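Local coordinates for protein beta-phosphoglucomutase (Bacteroides vulgatus, PDB 3DV9) that probably interconverts beta-glucose 1-phosphate and beta-glucose 6-phosphate as a magnesium-dependent mutase of the haloacid dehalogenase superfamily, at residues A25-M30 with N183-I188; L114-K119 with D232-W237; T126-T131 with A152-T157; P170-L175 with V199-F204. One frame throughout, in Å; residues are numbered along the deposited sequence. Where two conformers were deposited one is given.

Contact 1: residues A25-M30 with N183-I188; sequences AVLFDM and NEALVI. With MG (magnesium ion), chain B; PO4 (phosphate ion), chain C.
Val26 and Phe28 meet Ile188 on one face of two neighbouring parallel strands in the middle of a Rossmann-like HAD sheet, a good example of how such folds bring a catalytic centre to the end of a fully buried strand. The pairing runs from Ala25 with Ala185 to Phe28 with Ile188, and its grip improves along the way. At the Ala25 end the ladder is slacker: Leu186 N reaches Ala25 O over 3.2 Å, along a bent path. Further on, Leu27 holds both neighbours of Val187, its N giving to Leu186 O at 2.8 Å and its O taking the Ile188 N-H, both bonds nearly straight. The tightest side-chain packing lies around Ile188, whose CG1 stands 3.6 Å from Val26 CG1. Because CG1 leaves anti to the carbonyl carbon (chi1 -47°), it also comes over one face of the Phe28 ring, 4.2 Å from its centroid, in a CH-pi contact displaced toward the rim. With an alanine at Phe28, Ile188 CG1 would probably lose this aromatic cover and a gap would open toward Leu117. The opposite face carries Ala25, Leu27, Ala185 and Val187, the last three packed against helix 169-178. Beyond this hydrocarbon core the strand opens into a polar site with magnesium, phosphate and water. Asp29 N still gives to Ile188 O, while its carboxylate turns away from the partner strand; Lys165 pairs with OD1, and Asp31, Glu65 and Asn190 share the metal. Asp29 OD2 binds magnesium at 2.1 Å.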
loop_
_atom_site.group_PDB
_atom_site.type_symbol
_atom_site.label_atom_id
_atom_site.label_comp_id
_atom_site.label_asym_id
_atom_site.label_seq_id
_atom_site.Cartn_x
_atom_site.Cartn_y
_atom_site.Cartn_z
ATOM N N ALA A 25 9.402 -11.657 6.091
ATOM C CA ALA A 25 9.342 -10.326 5.488
ATOM C C ALA A 25 7.991 -9.667 5.753
ATOM O O ALA A 25 6.956 -10.339 5.836
ATOM C CB ALA A 25 9.561 -10.448 3.927
ATOM N N VAL A 26 8.003 -8.339 5.816
ATOM C CA VAL A 26 6.763 -7.560 5.979
ATOM C C VAL A 26 6.814 -6.448 4.937
ATOM O O VAL A 26 7.716 -5.599 4.950
ATOM C CB VAL A 26 6.546 -6.987 7.424
ATOM C CG1 VAL A 26 5.117 -6.338 7.546
ATOM C CG2 VAL A 26 6.714 -8.078 8.500
ATOM N N LEU A 27 5.852 -6.504 4.012
ATOM C CA LEU A 27 5.796 -5.643 2.834
ATOM C C LEU A 27 4.838 -4.522 3.113
ATOM O O LEU A 27 3.628 -4.743 3.196
ATOM C CB LEU A 27 5.287 -6.440 1.606
ATOM C CG LEU A 27 6.323 -7.319 0.913
ATOM C CD1 LEU A 27 7.435 -7.847 1.769
ATOM C CD2 LEU A 27 5.648 -8.409 0.020
ATOM N N PHE A 28 5.370 -3.312 3.284
ATOM C CA PHE A 28 4.540 -2.138 3.623
ATOM C C PHE A 28 4.197 -1.287 2.437
ATOM O O PHE A 28 5.082 -0.771 1.713
ATOM C CB PHE A 28 5.278 -1.239 4.603
ATOM C CG PHE A 28 5.370 -1.789 5.975
ATOM C CD1 PHE A 28 4.433 -1.388 6.939
ATOM C CD2 PHE A 28 6.377 -2.686 6.323
ATOM C CE1 PHE A 28 4.492 -1.883 8.257
ATOM C CE2 PHE A 28 6.448 -3.210 7.642
ATOM C CZ PHE A 28 5.522 -2.790 8.605
ATOM N N ASP A 29 2.901 -1.039 2.270
ATOM C CA ASP A 29 2.555 0.081 1.435
ATOM C C ASP A 29 3.145 1.411 1.999
ATOM O O ASP A 29 3.403 1.527 3.213
ATOM C CB ASP A 29 1.034 0.169 1.351
ATOM C CG ASP A 29 0.584 1.304 0.531
ATOM O OD1 ASP A 29 1.078 1.415 -0.616
ATOM O OD2 ASP A 29 -0.222 2.099 1.042
HETATM N N MSE A 30 3.391 2.415 1.140
HETATM C CA MSE A 30 3.898 3.691 1.671
HETATM C C MSE A 30 2.825 4.738 2.072
HETATM O O MSE A 30 2.682 5.116 3.230
HETATM C CB MSE A 30 4.907 4.333 0.712
HETATM C CG MSE A 30 5.587 5.537 1.384
HETATM SE SE MSE A 30 6.913 6.320 0.225
HETATM C CE MSE A 30 5.682 7.075 -1.113
ATOM N N ASN A 183 4.027 -17.407 1.450
ATOM C CA ASN A 183 3.749 -17.751 2.857
ATOM C C ASN A 183 4.878 -17.334 3.839
ATOM O O ASN A 183 4.885 -17.756 4.994
ATOM C CB ASN A 183 3.459 -19.244 3.006
ATOM C CG ASN A 183 4.681 -20.085 2.761
ATOM O OD1 ASN A 183 5.388 -19.887 1.766
ATOM N ND2 ASN A 183 4.929 -21.058 3.659
ATOM N N GLU A 184 5.823 -16.530 3.370
ATOM C CA GLU A 184 6.909 -15.984 4.209
ATOM C C GLU A 184 6.759 -14.481 4.433
ATOM O O GLU A 184 7.655 -13.832 4.971
ATOM C CB GLU A 184 8.292 -16.288 3.590
ATOM C CG GLU A 184 8.626 -17.783 3.556
ATOM C CD GLU A 184 9.905 -18.118 2.772
ATOM O OE1 GLU A 184 10.358 -17.300 1.932
ATOM O OE2 GLU A 184 10.434 -19.226 2.997
ATOM N N ALA A 185 5.665 -13.914 3.923
ATOM C CA ALA A 185 5.461 -12.469 3.977
ATOM C C ALA A 185 4.057 -12.067 4.467
ATOM O O ALA A 185 3.125 -12.889 4.487
ATOM C CB ALA A 185 5.757 -11.837 2.602
ATOM N N LEU A 186 3.961 -10.804 4.919
ATOM C CA LEU A 186 2.681 -10.130 5.182
ATOM C C LEU A 186 2.627 -8.877 4.292
ATOM O O LEU A 186 3.648 -8.249 4.042
ATOM C CB LEU A 186 2.616 -9.647 6.645
ATOM C CG LEU A 186 2.264 -10.551 7.826
ATOM C CD1 LEU A 186 2.970 -11.847 7.782
ATOM C CD2 LEU A 186 2.494 -9.815 9.148
ATOM N N VAL A 187 1.437 -8.514 3.827
ATOM C CA VAL A 187 1.239 -7.237 3.145
ATOM C C VAL A 187 0.485 -6.328 4.123
ATOM O O VAL A 187 -0.495 -6.745 4.725
ATOM C CB VAL A 187 0.432 -7.404 1.836
ATOM C CG1 VAL A 187 -0.081 -6.035 1.312
ATOM C CG2 VAL A 187 1.279 -8.134 0.769
ATOM N N ILE A 188 0.987 -5.118 4.287
ATOM C CA ILE A 188 0.301 -4.099 5.146
ATOM C C ILE A 188 -0.208 -2.997 4.225
ATOM O O ILE A 188 0.576 -2.215 3.674
ATOM C CB ILE A 188 1.255 -3.525 6.208
ATOM C CG1 ILE A 188 2.039 -4.635 6.933
ATOM C CG2 ILE A 188 0.457 -2.628 7.197
ATOM C CD1 ILE A 188 1.105 -5.662 7.626
HETATM MG MG MG B . -1.785 3.442 0.414
HETATM P P PO4 C . 0.454 3.857 -2.224
HETATM O O1 PO4 C . 1.793 3.779 -1.518
HETATM O O2 PO4 C . -0.673 3.981 -1.237
HETATM O O3 PO4 C . 0.235 2.618 -3.097
HETATM O O4 PO4 C . 0.392 5.046 -3.174
HETATM O O HOH W 1 -1.038 3.683 -1.540
HETATM O O HOH W 2 -2.558 1.616 -0.936
#

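Contact 2: residues L114-K119 with D232-W237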
loop_
_atom_site.group_PDB
_atom_site.type_symbol
_atom_site.label_atom_id
_atom_site.label_comp_id
_atom_site.label_asym_id
_atom_site.label_seq_id
_atom_site.Cartn_x
_atom_site.Cartn_y
_atom_site.Cartn_z
ATOM N N LEU A 114 7.020 3.969 12.827
ATOM C CA LEU A 114 8.443 3.794 13.187
ATOM C C LEU A 114 8.584 2.740 14.289
ATOM O O LEU A 114 9.493 1.897 14.217
ATOM C CB LEU A 114 9.032 5.144 13.609
ATOM C CG LEU A 114 10.452 5.055 14.176
ATOM C CD1 LEU A 114 11.403 4.487 13.179
ATOM C CD2 LEU A 114 10.883 6.474 14.552
ATOM N N GLU A 115 7.690 2.764 15.277
ATOM C CA GLU A 115 7.753 1.788 16.345
ATOM C C GLU A 115 7.588 0.351 15.838
ATOM O O GLU A 115 8.348 -0.553 16.219
ATOM C CB GLU A 115 6.736 2.074 17.416
ATOM C CG GLU A 115 6.868 1.074 18.584
ATOM C CD GLU A 115 5.967 1.451 19.756
ATOM O OE1 GLU A 115 5.429 2.585 19.773
ATOM O OE2 GLU A 115 5.804 0.625 20.662
ATOM N N VAL A 116 6.575 0.092 15.022
ATOM C CA VAL A 116 6.399 -1.271 14.515
ATOM C C VAL A 116 7.553 -1.745 13.607
ATOM O O VAL A 116 7.959 -2.903 13.703
ATOM C CB VAL A 116 4.987 -1.516 13.902
ATOM C CG1 VAL A 116 4.888 -0.955 12.443
ATOM C CG2 VAL A 116 4.630 -2.991 13.993
ATOM N N LEU A 117 8.107 -0.852 12.795
ATOM C CA LEU A 117 9.246 -1.176 11.907
ATOM C C LEU A 117 10.465 -1.534 12.746
ATOM O O LEU A 117 11.221 -2.447 12.410
ATOM C CB LEU A 117 9.568 0.004 10.995
ATOM C CG LEU A 117 8.535 0.145 9.867
ATOM C CD1 LEU A 117 8.634 1.534 9.198
ATOM C CD2 LEU A 117 8.681 -1.046 8.867
ATOM N N THR A 118 10.654 -0.841 13.858
ATOM C CA THR A 118 11.818 -1.136 14.728
ATOM C C THR A 118 11.670 -2.519 15.374
ATOM O O THR A 118 12.676 -3.232 15.534
ATOM C CB THR A 118 12.078 -0.014 15.785
ATOM O OG1 THR A 118 11.044 -0.023 16.780
ATOM C CG2 THR A 118 12.113 1.345 15.124
ATOM N N LYS A 119 10.423 -2.908 15.702
ATOM C CA LYS A 119 10.176 -4.225 16.321
ATOM C C LYS A 119 10.480 -5.284 15.259
ATOM O O LYS A 119 11.155 -6.288 15.536
ATOM C CB LYS A 119 8.692 -4.371 16.677
ATOM C CG LYS A 119 8.276 -3.560 17.904
ATOM C CD LYS A 119 6.788 -3.713 18.092
ATOM C CE LYS A 119 6.294 -2.813 19.163
ATOM N NZ LYS A 119 4.786 -2.920 19.303
ATOM N N ASP A 232 -2.922 0.831 16.328
ATOM C CA ASP A 232 -3.633 -0.437 16.590
ATOM C C ASP A 232 -2.771 -1.605 16.086
ATOM O O ASP A 232 -2.520 -2.592 16.797
ATOM C CB ASP A 232 -5.040 -0.383 15.918
ATOM C CG ASP A 232 -5.998 -1.513 16.366
ATOM O OD1 ASP A 232 -5.803 -2.035 17.487
ATOM O OD2 ASP A 232 -6.982 -1.871 15.618
ATOM N N PHE A 233 -2.301 -1.467 14.849
ATOM C CA PHE A 233 -1.444 -2.495 14.234
ATOM C C PHE A 233 -0.159 -2.699 15.077
ATOM O O PHE A 233 0.181 -3.818 15.465
ATOM C CB PHE A 233 -1.129 -2.113 12.789
ATOM C CG PHE A 233 -0.161 -3.035 12.135
ATOM C CD1 PHE A 233 -0.435 -4.391 12.038
ATOM C CD2 PHE A 233 1.076 -2.550 11.710
ATOM C CE1 PHE A 233 0.490 -5.281 11.434
ATOM C CE2 PHE A 233 2.016 -3.413 11.096
ATOM C CZ PHE A 233 1.731 -4.792 10.989
ATOM N N ASN A 234 0.483 -1.593 15.427
ATOM C CA ASN A 234 1.702 -1.622 16.211
ATOM C C ASN A 234 1.423 -2.349 17.539
ATOM O O ASN A 234 2.212 -3.214 17.963
ATOM C CB ASN A 234 2.199 -0.207 16.474
ATOM C CG ASN A 234 3.405 -0.196 17.381
ATOM O OD1 ASN A 234 4.302 -1.032 17.227
ATOM N ND2 ASN A 234 3.406 0.703 18.372
ATOM N N LYS A 235 0.332 -1.982 18.217
ATOM C CA LYS A 235 0.043 -2.546 19.540
ATOM C C LYS A 235 -0.146 -4.071 19.486
ATOM O O LYS A 235 0.172 -4.806 20.442
ATOM C CB LYS A 235 -1.229 -1.922 20.084
ATOM C CG LYS A 235 -1.633 -2.395 21.449
ATOM C CD LYS A 235 -2.769 -1.537 21.997
ATOM C CE LYS A 235 -3.996 -1.537 21.090
ATOM N NZ LYS A 235 -5.048 -0.561 21.549
ATOM N N ASN A 236 -0.692 -4.515 18.372
ATOM C CA ASN A 236 -0.998 -5.913 18.147
ATOM C C ASN A 236 0.130 -6.740 17.527
ATOM O O ASN A 236 -0.006 -7.956 17.359
ATOM C CB ASN A 236 -2.245 -5.993 17.285
ATOM C CG ASN A 236 -3.495 -5.782 18.091
ATOM O OD1 ASN A 236 -3.985 -6.704 18.744
ATOM N ND2 ASN A 236 -4.010 -4.556 18.077
ATOM N N TRP A 237 1.250 -6.091 17.224
ATOM C CA TRP A 237 2.328 -6.782 16.494
ATOM C C TRP A 237 2.828 -8.057 17.245
ATOM O O TRP A 237 2.951 -9.156 16.675
ATOM C CB TRP A 237 3.510 -5.823 16.202
ATOM C CG TRP A 237 4.552 -6.641 15.551
ATOM C CD1 TRP A 237 5.707 -7.068 16.090
ATOM C CD2 TRP A 237 4.453 -7.240 14.240
ATOM N NE1 TRP A 237 6.377 -7.881 15.183
ATOM C CE2 TRP A 237 5.621 -8.003 14.043
ATOM C CE3 TRP A 237 3.481 -7.199 13.222
ATOM C CZ2 TRP A 237 5.856 -8.734 12.852
ATOM C CZ3 TRP A 237 3.712 -7.918 12.036
ATOM C CH2 TRP A 237 4.891 -8.672 11.866
#
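Val116 and Asn234 mark the closest approach of two helices running in roughly the same direction, their CA atoms 5.0 Å apart and the short axes inclined by 27°. Asn234 carries the polar half. Its CG lies anti to the backbone N (chi1 175°), which sends the amide across toward the other helix, where the extended Lys119 crosses it at about a right angle. Lys119 NZ gives to Asn234 OD1 at 2.8 Å, arriving from above the carbonyl plane, and more weakly to Asn234 O. The Glu115 carboxylate stands steeply against the amide, too poorly angled for a bond to ND2, though a long salt bridge joins it to Lys119. A leucine in place of Asn234 would probably deprive Lys119 of its side-chain acceptor OD1, leaving the ammonium more dependent on its salt-bridge partners Glu238 and, at longer range, Glu115. The apolar half turns on Val116: CG2 touches Trp237 CB at 3.8 Å and Phe233 CE2 at 3.9 Å, while the Lys119 methylenes slide past the indole. Beneath this layer, Phe233 and Trp237 rest on strands 25-29 and 185-189, with Leu117 reaching Phe28, so that helices 113-122 and 230-244 cover one face of the sheet together.

Contact 3: residues T126-T131 with A152-T157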
loop_
_atom_site.group_PDB
_atom_site.type_symbol
_atom_site.label_atom_id
_atom_site.label_comp_id
_atom_site.label_asym_id
_atom_site.label_seq_id
_atom_site.Cartn_x
_atom_site.Cartn_y
_atom_site.Cartn_z
ATOM N N THR A 126 12.633 -8.812 7.430
ATOM C CA THR A 126 12.992 -7.863 6.386
ATOM C C THR A 126 11.839 -6.952 6.012
ATOM O O THR A 126 10.878 -7.408 5.394
ATOM C CB THR A 126 13.431 -8.626 5.132
ATOM O OG1 THR A 126 14.549 -9.446 5.477
ATOM C CG2 THR A 126 13.754 -7.637 3.973
ATOM N N PRO A 127 11.905 -5.662 6.415
ATOM C CA PRO A 127 10.844 -4.775 5.991
ATOM C C PRO A 127 11.091 -4.376 4.522
ATOM O O PRO A 127 12.245 -4.229 4.107
ATOM C CB PRO A 127 11.007 -3.562 6.931
ATOM C CG PRO A 127 12.026 -3.957 7.972
ATOM C CD PRO A 127 12.877 -4.972 7.287
HETATM N N MSE A 128 10.016 -4.229 3.752
HETATM C CA MSE A 128 10.132 -3.747 2.367
HETATM C C MSE A 128 9.065 -2.687 2.168
HETATM O O MSE A 128 8.030 -2.707 2.848
HETATM C CB MSE A 128 9.945 -4.889 1.340
HETATM C CG MSE A 128 10.879 -6.099 1.577
HETATM SE SE MSE A 128 10.721 -7.400 0.116
HETATM C CE MSE A 128 11.344 -6.252 -1.338
ATOM N N VAL A 129 9.324 -1.782 1.242
ATOM C CA VAL A 129 8.313 -0.775 0.831
ATOM C C VAL A 129 7.830 -1.110 -0.558
ATOM O O VAL A 129 8.644 -1.409 -1.434
ATOM C CB VAL A 129 8.874 0.658 0.832
ATOM C CG1 VAL A 129 7.759 1.646 0.439
ATOM C CG2 VAL A 129 9.406 0.995 2.158
ATOM N N VAL A 130 6.503 -1.063 -0.758
ATOM C CA VAL A 130 5.872 -1.330 -2.063
ATOM C C VAL A 130 4.865 -0.222 -2.407
ATOM O O VAL A 130 3.785 -0.134 -1.800
ATOM C CB VAL A 130 5.139 -2.668 -2.069
ATOM C CG1 VAL A 130 4.503 -2.910 -3.473
ATOM C CG2 VAL A 130 6.066 -3.803 -1.628
ATOM N N THR A 131 5.200 0.608 -3.386
ATOM C CA THR A 131 4.401 1.828 -3.601
ATOM C C THR A 131 4.131 2.057 -5.061
ATOM O O THR A 131 4.971 1.738 -5.905
ATOM C CB THR A 131 5.052 3.067 -2.920
ATOM O OG1 THR A 131 4.225 4.217 -3.133
ATOM C CG2 THR A 131 6.449 3.323 -3.481
ATOM N N ALA A 152 17.445 -0.153 -0.625
ATOM C CA ALA A 152 17.154 0.093 -2.063
ATOM C C ALA A 152 16.906 -1.140 -2.903
ATOM O O ALA A 152 16.097 -1.133 -3.848
ATOM C CB ALA A 152 18.306 0.889 -2.697
ATOM N N ASN A 153 17.649 -2.195 -2.614
ATOM C CA ASN A 153 17.435 -3.422 -3.348
ATOM C C ASN A 153 16.129 -4.088 -2.897
ATOM O O ASN A 153 15.646 -5.016 -3.550
ATOM C CB ASN A 153 18.662 -4.343 -3.246
ATOM C CG ASN A 153 19.041 -4.653 -1.816
ATOM O OD1 ASN A 153 19.370 -3.733 -1.027
ATOM N ND2 ASN A 153 19.030 -5.960 -1.474
ATOM N N LEU A 154 15.535 -3.559 -1.820
ATOM C CA LEU A 154 14.352 -4.163 -1.197
ATOM C C LEU A 154 13.149 -3.205 -1.152
ATOM O O LEU A 154 12.419 -3.097 -0.149
ATOM C CB LEU A 154 14.692 -4.698 0.196
ATOM C CG LEU A 154 15.845 -5.710 0.238
ATOM C CD1 LEU A 154 16.154 -6.071 1.674
ATOM C CD2 LEU A 154 15.506 -6.950 -0.590
HETATM N N MSE A 155 12.956 -2.545 -2.287
HETATM C CA MSE A 155 11.868 -1.598 -2.462
HETATM C C MSE A 155 11.264 -1.752 -3.839
HETATM O O MSE A 155 11.943 -2.114 -4.795
HETATM C CB MSE A 155 12.363 -0.172 -2.303
HETATM C CG MSE A 155 12.437 0.302 -0.874
HETATM SE SE MSE A 155 13.371 1.981 -0.860
HETATM C CE MSE A 155 12.396 2.904 -2.285
ATOM N N VAL A 156 9.973 -1.473 -3.934
ATOM C CA VAL A 156 9.276 -1.568 -5.205
ATOM C C VAL A 156 8.503 -0.262 -5.353
ATOM O O VAL A 156 7.704 0.103 -4.484
ATOM C CB VAL A 156 8.333 -2.808 -5.279
ATOM C CG1 VAL A 156 7.515 -2.807 -6.569
ATOM C CG2 VAL A 156 9.119 -4.136 -5.163
ATOM N N THR A 157 8.788 0.446 -6.443
ATOM C CA THR A 157 8.147 1.723 -6.712
ATOM C C THR A 157 7.544 1.732 -8.116
ATOM O O THR A 157 7.756 0.793 -8.910
ATOM C CB THR A 157 9.151 2.902 -6.571
ATOM O OG1 THR A 157 10.046 2.907 -7.693
ATOM C CG2 THR A 157 9.956 2.818 -5.269
HETATM O O HOH W 3 13.515 -2.344 2.134
#
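A beta-alpha-beta crossover through helix 139-145 sets the short edge strand 155-156 parallel to strand 126-130, with Val129 paired to Met155 and Val130 to Val156. At its end Thr131 meets a bound phosphate ion, probably from the crystallisation liquor, consistent with the phosphate-binding Ser/Thr of HAD enzymes. Two backbone bonds secure the pairing: Val156 N gives to Val129 O, and Val156 O takes the Thr131 N-H, each at 2.8 Å. On one face Val129 lies beside Met155, at least in one of the latter's two conformers; on the other, Val130 CG1 packs against Val156 CB. Past the last pair, Thr131 CG2 lies 4.0 Å from Thr157 CG2, the two methyls meeting at a slant. Thr131 OG1, anti to its own nitrogen at chi1 -179°, faces the other way, toward Ser133 N and a phosphate oxygen.

The opposite end of the pair is wedged apart. The CA atoms of Met128 and Leu154 stand 5.5 Å from each other, and a water bridges Pro127 O and Leu154 O, lying 2.6 Å from the latter. Met128, a selenomethionine, folds over the opening: its chain bends at chi3 (62°), laying CE against the Leu154 carbonyl, 3.5 Å from its C. Thr126 CG2 crosses Leu154 CD1 nearby, close to the exposed border. Val129 N, 3.6 Å from Leu154 O, finds no partner in the model, so a buried amide goes without the bond that a regular ladder would supply. The chemistry thus implies a pairing firm where Thr131 lies beside the phosphate, and relaxed, part hydrated, at the far end.

Contact 4: residues P170-L175 with V199-F204; sequences PYLMAL and VAAGIF
Leu175 and Ile203 reach toward each other tip to tip, Leu175 CD1 standing 3.8 Å from Ile203 CD1, and the rest of this purely apolar contact is arranged around that meeting. Ile203 CG1 lies anti to the carbonyl carbon (chi1 -51°), which directs CD1 between two residues one helical turn apart, for it also comes within 3.9 Å of Tyr171 CB. Tyr171 itself takes part through its CB, while its ring leads away and its hydroxyl bonds to Glu189. Ala201 supplies the second point of packing: its methyl faces Tyr171 CB at 3.8 Å, and Leu172 CD2 closes on the same methyl from the more exposed border. The small alanine lets the chain come near, with the CA atoms of Leu172 and Ala201 6.0 Å apart. Between Ala201 and Ile203 the backbone turns through Gly202, whose positive phi of 70° belongs to a Schellman motif that ends helix 192-200. This turn separates the two packing points and starts the chain toward strand 204-208. Here helix 169-178 lies over strands 126-130, 25-29 and 185-189, while Ile203 reaches Ala185, Val187 and Leu27 beneath it, filling the layer between helix and sheet.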
loop_
_atom_site.group_PDB
_atom_site.type_symbol
_atom_site.label_atom_id
_atom_site.label_comp_id
_atom_site.label_asym_id
_atom_site.label_seq_id
_atom_site.Cartn_x
_atom_site.Cartn_y
_atom_site.Cartn_z
ATOM N N PRO A 170 3.282 -5.399 -8.238
ATOM C CA PRO A 170 4.175 -4.764 -7.252
ATOM C C PRO A 170 4.574 -5.730 -6.105
ATOM O O PRO A 170 5.754 -5.751 -5.648
ATOM C CB PRO A 170 3.324 -3.581 -6.715
ATOM C CG PRO A 170 2.356 -3.305 -7.750
ATOM C CD PRO A 170 2.046 -4.599 -8.449
ATOM N N TYR A 171 3.598 -6.465 -5.580
ATOM C CA TYR A 171 3.857 -7.409 -4.487
ATOM C C TYR A 171 4.618 -8.643 -4.954
ATOM O O TYR A 171 5.508 -9.119 -4.272
ATOM C CB TYR A 171 2.555 -7.766 -3.738
ATOM C CG TYR A 171 2.109 -6.587 -2.935
ATOM C CD1 TYR A 171 2.896 -6.109 -1.879
ATOM C CD2 TYR A 171 0.930 -5.894 -3.250
ATOM C CE1 TYR A 171 2.525 -4.969 -1.155
ATOM C CE2 TYR A 171 0.534 -4.733 -2.476
ATOM C CZ TYR A 171 1.354 -4.304 -1.460
ATOM O OH TYR A 171 1.046 -3.200 -0.725
ATOM N N LEU A 172 4.276 -9.162 -6.124
ATOM C CA LEU A 172 5.056 -10.265 -6.693
ATOM C C LEU A 172 6.518 -9.863 -6.887
ATOM O O LEU A 172 7.455 -10.687 -6.674
ATOM C CB LEU A 172 4.429 -10.716 -8.018
ATOM C CG LEU A 172 3.031 -11.357 -7.931
ATOM C CD1 LEU A 172 2.378 -11.490 -9.322
ATOM C CD2 LEU A 172 3.030 -12.661 -7.143
HETATM N N MSE A 173 6.725 -8.614 -7.327
HETATM C CA MSE A 173 8.099 -8.099 -7.575
HETATM C C MSE A 173 8.824 -7.988 -6.233
HETATM O O MSE A 173 10.031 -8.286 -6.133
HETATM C CB MSE A 173 8.085 -6.760 -8.291
HETATM C CG MSE A 173 9.486 -6.120 -8.503
HETATM SE SE MSE A 173 10.550 -7.262 -9.687
HETATM C CE MSE A 173 9.601 -6.756 -11.347
ATOM N N ALA A 174 8.079 -7.560 -5.211
ATOM C CA ALA A 174 8.636 -7.524 -3.841
ATOM C C ALA A 174 9.118 -8.920 -3.405
ATOM O O ALA A 174 10.223 -9.038 -2.913
ATOM C CB ALA A 174 7.647 -6.962 -2.819
ATOM N N LEU A 175 8.280 -9.940 -3.544
ATOM C CA LEU A 175 8.701 -11.319 -3.167
ATOM C C LEU A 175 9.947 -11.754 -3.965
ATOM O O LEU A 175 10.898 -12.327 -3.409
ATOM C CB LEU A 175 7.568 -12.336 -3.318
ATOM C CG LEU A 175 6.236 -12.109 -2.555
ATOM C CD1 LEU A 175 5.254 -13.197 -2.993
ATOM C CD2 LEU A 175 6.557 -12.235 -1.066
ATOM N N VAL A 199 -3.901 -9.598 -2.033
ATOM C CA VAL A 199 -4.691 -10.828 -2.011
ATOM C C VAL A 199 -4.439 -11.596 -3.332
ATOM O O VAL A 199 -4.222 -12.850 -3.337
ATOM C CB VAL A 199 -6.163 -10.490 -1.796
ATOM C CG1 VAL A 199 -7.049 -11.714 -2.006
ATOM C CG2 VAL A 199 -6.342 -9.985 -0.395
ATOM N N ALA A 200 -4.397 -10.848 -4.436
ATOM C CA ALA A 200 -4.151 -11.456 -5.767
ATOM C C ALA A 200 -2.746 -12.044 -5.840
ATOM O O ALA A 200 -2.503 -12.963 -6.628
ATOM C CB ALA A 200 -4.357 -10.424 -6.923
ATOM N N ALA A 201 -1.796 -11.466 -5.089
ATOM C CA ALA A 201 -0.433 -11.994 -5.022
ATOM C C ALA A 201 -0.298 -13.237 -4.129
ATOM O O ALA A 201 0.773 -13.852 -4.084
ATOM C CB ALA A 201 0.544 -10.918 -4.547
ATOM N N GLY A 202 -1.388 -13.597 -3.458
ATOM C CA GLY A 202 -1.480 -14.743 -2.561
ATOM C C GLY A 202 -0.711 -14.640 -1.258
ATOM O O GLY A 202 -0.351 -15.671 -0.663
ATOM N N ILE A 203 -0.546 -13.401 -0.777
ATOM C CA ILE A 203 0.161 -13.124 0.491
ATOM C C ILE A 203 -0.888 -12.710 1.508
ATOM O O ILE A 203 -1.827 -12.005 1.170
ATOM C CB ILE A 203 1.157 -11.948 0.344
ATOM C CG1 ILE A 203 2.085 -12.162 -0.885
ATOM C CG2 ILE A 203 1.919 -11.650 1.695
ATOM C CD1 ILE A 203 2.785 -10.864 -1.356
ATOM N N PHE A 204 -0.701 -13.167 2.738
ATOM C CA PHE A 204 -1.565 -12.823 3.843
ATOM C C PHE A 204 -1.577 -11.291 3.938
ATOM O O PHE A 204 -0.542 -10.658 4.037
ATOM C CB PHE A 204 -1.064 -13.494 5.132
ATOM C CG PHE A 204 -1.974 -13.279 6.306
ATOM C CD1 PHE A 204 -2.882 -14.289 6.690
ATOM C CD2 PHE A 204 -1.888 -12.102 7.084
ATOM C CE1 PHE A 204 -3.741 -14.110 7.768
ATOM C CE2 PHE A 204 -2.740 -11.932 8.189
ATOM C CZ PHE A 204 -3.650 -12.951 8.544
#

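How the contacts relate
Together the four contacts illustrate a three-layered alpha/beta plan. Contacts 1 and 3 belong to one sheet, joined where Phe28 bonds through its backbone to Met128 and Val130; contact 1 is central and wholly buried, contact 3 lies at the sheet's edge and admits water. Both lead to the magnesium and phosphate site, Asp29 binding the metal and Thr131 the phosphate. Contacts 2 and 4 lie on opposite faces of that sheet, without touching each other. Contact 2 combines a buried apolar side with a charged, more exposed border, whereas contact 4 has no hydrogen bond across it. Phe233 and Trp237 tie contact 2 to contact 1, and Ala174 and Pro170 bring contact 4 against contact 3.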